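PDB 2YV4: hypothetical protein PH0435, which probably contributes to threonylcarbamoyl-AMP synthesis for tRNA modification, the fragment here being its C-terminal Sua5 domain. Local coordinates for residues E5-K19 with S98-A105. Sequence-based numbering, arbitrary orientation.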
loop_
_atom_site.group_PDB
_atom_site.type_symbol
_atom_site.label_atom_id
_atom_site.label_comp_id
_atom_site.label_asym_id
_atom_site.label_seq_id
_atom_site.Cartn_x
_atom_site.Cartn_y
_atom_site.Cartn_z
ATOM N N GLU A 5 8.054 -1.567 -6.843
ATOM C CA GLU A 5 6.897 -2.177 -7.487
ATOM C C GLU A 5 5.720 -1.785 -6.599
ATOM O O GLU A 5 5.840 -1.780 -5.376
ATOM C CB GLU A 5 7.026 -3.701 -7.502
ATOM C CG GLU A 5 5.899 -4.409 -8.248
ATOM C CD GLU A 5 5.802 -5.888 -7.908
ATOM O OE1 GLU A 5 6.854 -6.517 -7.658
ATOM O OE2 GLU A 5 4.674 -6.425 -7.905
ATOM N N VAL A 6 4.589 -1.445 -7.203
ATOM C CA VAL A 6 3.428 -1.063 -6.419
ATOM C C VAL A 6 2.337 -2.127 -6.516
ATOM O O VAL A 6 1.995 -2.592 -7.609
ATOM C CB VAL A 6 2.892 0.308 -6.880
ATOM C CG1 VAL A 6 1.607 0.657 -6.139
ATOM C CG2 VAL A 6 3.958 1.375 -6.623
ATOM N N ILE A 7 1.825 -2.532 -5.360
ATOM C CA ILE A 7 0.767 -3.532 -5.293
ATOM C C ILE A 7 -0.385 -2.977 -4.470
ATOM O O ILE A 7 -0.210 -2.634 -3.301
ATOM C CB ILE A 7 1.231 -4.829 -4.601
ATOM C CG1 ILE A 7 2.415 -5.438 -5.353
ATOM C CG2 ILE A 7 0.063 -5.812 -4.525
ATOM C CD1 ILE A 7 2.950 -6.702 -4.713
ATOM N N VAL A 8 -1.560 -2.892 -5.083
ATOM C CA VAL A 8 -2.741 -2.402 -4.389
ATOM C C VAL A 8 -3.583 -3.603 -3.961
ATOM O O VAL A 8 -3.969 -4.422 -4.794
ATOM C CB VAL A 8 -3.593 -1.502 -5.310
ATOM C CG1 VAL A 8 -4.828 -1.007 -4.559
ATOM C CG2 VAL A 8 -2.762 -0.346 -5.815
ATOM N N VAL A 9 -3.849 -3.723 -2.663
ATOM C CA VAL A 9 -4.669 -4.824 -2.161
ATOM C C VAL A 9 -6.052 -4.256 -1.843
ATOM O O VAL A 9 -6.206 -3.410 -0.955
ATOM C CB VAL A 9 -4.057 -5.458 -0.899
ATOM C CG1 VAL A 9 -4.989 -6.545 -0.352
ATOM C CG2 VAL A 9 -2.697 -6.055 -1.238
ATOM N N GLU A 10 -7.055 -4.729 -2.575
ATOM C CA GLU A 10 -8.419 -4.235 -2.416
ATOM C C GLU A 10 -9.438 -5.246 -1.910
ATOM O O GLU A 10 -9.245 -6.460 -2.013
ATOM C CB GLU A 10 -8.904 -3.661 -3.749
ATOM C CG GLU A 10 -8.486 -4.505 -4.935
ATOM C CD GLU A 10 -9.371 -4.309 -6.145
ATOM O OE1 GLU A 10 -9.471 -3.166 -6.642
ATOM O OE2 GLU A 10 -9.965 -5.311 -6.599
ATOM N N GLY A 11 -10.539 -4.723 -1.385
ATOM C CA GLY A 11 -11.597 -5.565 -0.863
ATOM C C GLY A 11 -12.098 -5.007 0.452
ATOM O O GLY A 11 -11.682 -3.917 0.858
ATOM N N PRO A 12 -13.010 -5.711 1.141
ATOM C CA PRO A 12 -13.500 -5.184 2.420
ATOM C C PRO A 12 -12.330 -5.102 3.394
ATOM O O PRO A 12 -11.420 -5.935 3.344
ATOM C CB PRO A 12 -14.561 -6.208 2.837
ATOM C CG PRO A 12 -14.088 -7.480 2.182
ATOM C CD PRO A 12 -13.641 -7.002 0.819
ATOM N N ARG A 13 -12.352 -4.101 4.271
ATOM C CA ARG A 13 -11.269 -3.905 5.227
ATOM C C ARG A 13 -10.814 -5.161 5.964
ATOM O O ARG A 13 -9.614 -5.415 6.076
ATOM C CB ARG A 13 -11.639 -2.838 6.258
ATOM C CG ARG A 13 -10.519 -2.594 7.268
ATOM C CD ARG A 13 -10.911 -1.620 8.359
ATOM N NE ARG A 13 -11.311 -0.323 7.828
ATOM C CZ ARG A 13 -12.570 0.078 7.699
ATOM N NH1 ARG A 13 -13.563 -0.721 8.070
ATOM N NH2 ARG A 13 -12.835 1.278 7.202
ATOM N N GLU A 14 -11.761 -5.946 6.471
ATOM C CA GLU A 14 -11.413 -7.161 7.208
ATOM C C GLU A 14 -10.495 -8.082 6.406
ATOM O O GLU A 14 -9.478 -8.553 6.923
ATOM C CB GLU A 14 -12.681 -7.926 7.615
ATOM C CG GLU A 14 -12.400 -9.239 8.347
ATOM C CD GLU A 14 -13.666 -9.957 8.794
ATOM O OE1 GLU A 14 -14.524 -10.262 7.933
ATOM O OE2 GLU A 14 -13.801 -10.221 10.010
ATOM N N LYS A 15 -10.863 -8.336 5.152
ATOM C CA LYS A 15 -10.081 -9.199 4.273
ATOM C C LYS A 15 -8.767 -8.561 3.842
ATOM O O LYS A 15 -7.751 -9.243 3.708
ATOM C CB LYS A 15 -10.877 -9.563 3.016
ATOM C CG LYS A 15 -11.951 -10.623 3.214
ATOM C CD LYS A 15 -12.363 -11.214 1.872
ATOM C CE LYS A 15 -13.378 -12.335 2.035
ATOM N NZ LYS A 15 -14.661 -11.846 2.606
ATOM N N VAL A 16 -8.789 -7.255 3.603
ATOM C CA VAL A 16 -7.581 -6.570 3.178
ATOM C C VAL A 16 -6.496 -6.691 4.245
ATOM O O VAL A 16 -5.348 -7.004 3.939
ATOM C CB VAL A 16 -7.863 -5.085 2.881
ATOM C CG1 VAL A 16 -6.555 -4.328 2.718
ATOM C CG2 VAL A 16 -8.703 -4.962 1.609
ATOM N N LYS A 17 -6.858 -6.455 5.501
ATOM C CA LYS A 17 -5.883 -6.548 6.580
ATOM C C LYS A 17 -5.218 -7.921 6.621
ATOM O O LYS A 17 -4.004 -8.022 6.809
ATOM C CB LYS A 17 -6.544 -6.230 7.924
ATOM C CG LYS A 17 -6.888 -4.749 8.083
ATOM C CD LYS A 17 -7.378 -4.420 9.486
ATOM C CE LYS A 17 -7.661 -2.928 9.643
ATOM N NZ LYS A 17 -6.436 -2.088 9.478
ATOM N N GLY A 18 -6.008 -8.976 6.435
ATOM C CA GLY A 18 -5.453 -10.317 6.443
ATOM C C GLY A 18 -4.565 -10.586 5.235
ATOM O O GLY A 18 -3.511 -11.220 5.346
ATOM N N LYS A 19 -4.983 -10.096 4.073
ATOM C CA LYS A 19 -4.214 -10.295 2.851
ATOM C C LYS A 19 -2.875 -9.557 2.919
ATOM O O LYS A 19 -1.831 -10.122 2.580
ATOM C CB LYS A 19 -5.029 -9.828 1.641
ATOM C CG LYS A 19 -4.296 -9.914 0.297
ATOM C CD LYS A 19 -3.865 -11.338 -0.056
ATOM C CE LYS A 19 -5.052 -12.268 -0.250
ATOM N NZ LYS A 19 -4.608 -13.617 -0.711
ATOM N N SER A 98 2.067 4.630 -14.992
ATOM C CA SER A 98 3.286 4.199 -14.315
ATOM C C SER A 98 3.310 2.680 -14.121
ATOM O O SER A 98 4.341 2.032 -14.328
ATOM C CB SER A 98 3.411 4.910 -12.962
ATOM O OG SER A 98 2.235 4.756 -12.190
ATOM N N GLY A 99 2.178 2.120 -13.709
ATOM C CA GLY A 99 2.094 0.682 -13.525
ATOM C C GLY A 99 1.983 0.164 -12.102
ATOM O O GLY A 99 2.790 0.506 -11.240
ATOM N N TYR A 100 0.973 -0.670 -11.860
ATOM C CA TYR A 100 0.779 -1.272 -10.549
ATOM C C TYR A 100 -0.036 -2.553 -10.629
ATOM O O TYR A 100 -0.808 -2.761 -11.559
ATOM C CB TYR A 100 0.122 -0.289 -9.566
ATOM C CG TYR A 100 -1.292 0.149 -9.893
ATOM C CD1 TYR A 100 -1.532 1.350 -10.554
ATOM C CD2 TYR A 100 -2.393 -0.616 -9.501
ATOM C CE1 TYR A 100 -2.828 1.789 -10.810
ATOM C CE2 TYR A 100 -3.698 -0.189 -9.761
ATOM C CZ TYR A 100 -3.904 1.019 -10.415
ATOM O OH TYR A 100 -5.182 1.461 -10.673
ATOM N N LYS A 101 0.165 -3.426 -9.652
ATOM C CA LYS A 101 -0.542 -4.695 -9.595
ATOM C C LYS A 101 -1.750 -4.574 -8.679
ATOM O O LYS A 101 -1.736 -3.810 -7.717
ATOM C CB LYS A 101 0.395 -5.775 -9.058
ATOM C CG LYS A 101 -0.226 -7.155 -8.901
ATOM C CD LYS A 101 0.814 -8.095 -8.284
ATOM C CE LYS A 101 0.343 -9.532 -8.244
ATOM N NZ LYS A 101 1.347 -10.392 -7.565
ATOM N N ILE A 102 -2.798 -5.328 -8.981
ATOM C CA ILE A 102 -3.995 -5.305 -8.155
ATOM C C ILE A 102 -4.244 -6.708 -7.627
ATOM O O ILE A 102 -4.351 -7.663 -8.397
ATOM C CB ILE A 102 -5.231 -4.840 -8.950
ATOM C CG1 ILE A 102 -5.022 -3.403 -9.430
ATOM C CG2 ILE A 102 -6.481 -4.932 -8.078
ATOM C CD1 ILE A 102 -6.164 -2.865 -10.263
ATOM N N VAL A 103 -4.325 -6.821 -6.307
ATOM C CA VAL A 103 -4.559 -8.098 -5.653
ATOM C C VAL A 103 -5.873 -8.056 -4.887
ATOM O O VAL A 103 -6.075 -7.191 -4.034
ATOM C CB VAL A 103 -3.423 -8.429 -4.665
ATOM C CG1 VAL A 103 -3.702 -9.749 -3.973
ATOM C CG2 VAL A 103 -2.098 -8.492 -5.402
ATOM N N LYS A 104 -6.766 -8.985 -5.210
ATOM C CA LYS A 104 -8.062 -9.074 -4.547
ATOM C C LYS A 104 -7.853 -9.716 -3.179
ATOM O O LYS A 104 -7.279 -10.798 -3.084
ATOM C CB LYS A 104 -9.016 -9.931 -5.385
ATOM C CG LYS A 104 -10.349 -10.239 -4.713
ATOM C CD LYS A 104 -11.206 -11.134 -5.598
ATOM C CE LYS A 104 -12.542 -11.451 -4.941
ATOM N NZ LYS A 104 -13.393 -12.302 -5.823
ATOM N N ALA A 105 -8.321 -9.055 -2.123
ATOM C CA ALA A 105 -8.157 -9.581 -0.769
ATOM C C ALA A 105 -9.012 -10.822 -0.523
ATOM O O ALA A 105 -10.005 -11.010 -1.255
ATOM C CB ALA A 105 -8.504 -8.508 0.253
ATOM O OXT ALA A 105 -8.678 -11.580 0.413
HETATM O O HOH W 1 4.650 -1.084 -10.013
HETATM O O HOH W 2 -7.821 -11.953 3.667
#
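Strands 5-11 and 101-104 pair in parallel along one edge of the domain's all-parallel sheet, 101-104 forming one of its two edge strands. Val8 N donates to Lys101 O (2.8 Å) and Val8 O accepts from Val103 N (2.9 Å), both bonds nearly straight; Val6 O, Glu10 N and Glu10 O continue the pattern to Lys101, Val103 and Ala105. At the N-terminal end of the pairing, a water accepts from Val6 N and donates to Gly99 O. On the face carrying Ile7, Val9 and Val103, Ile7 CG2 meets Val103 CG2 at 3.6 Å. On the face of Val8, Glu10 and Ile102, Val8 CG2 lies 3.7 Å from Tyr100 CD2, placed beside the backbone N by CG1 standing anti to it (chi1 180°). Also there, the Glu10 carboxylate lies against a methyl, its CD 3.5 Å from Ile102 CG2. With an alanine here, this methyl would probably lose its cover and Met91 a contact, opening a gap. At the C-terminus, Ala105 CB packs against Val16 CG2 (3.8 Å) and Lys15 CB, and the folded Lys19 chain passes over Ala105 before its NZ pairs with Glu22. Strand 5-11 also bonds to strand 75-81; helix 13-29 covers the Val9 face, while Met91 of helix 86-93 touches Glu10, Tyr100 and Ile102 on the other.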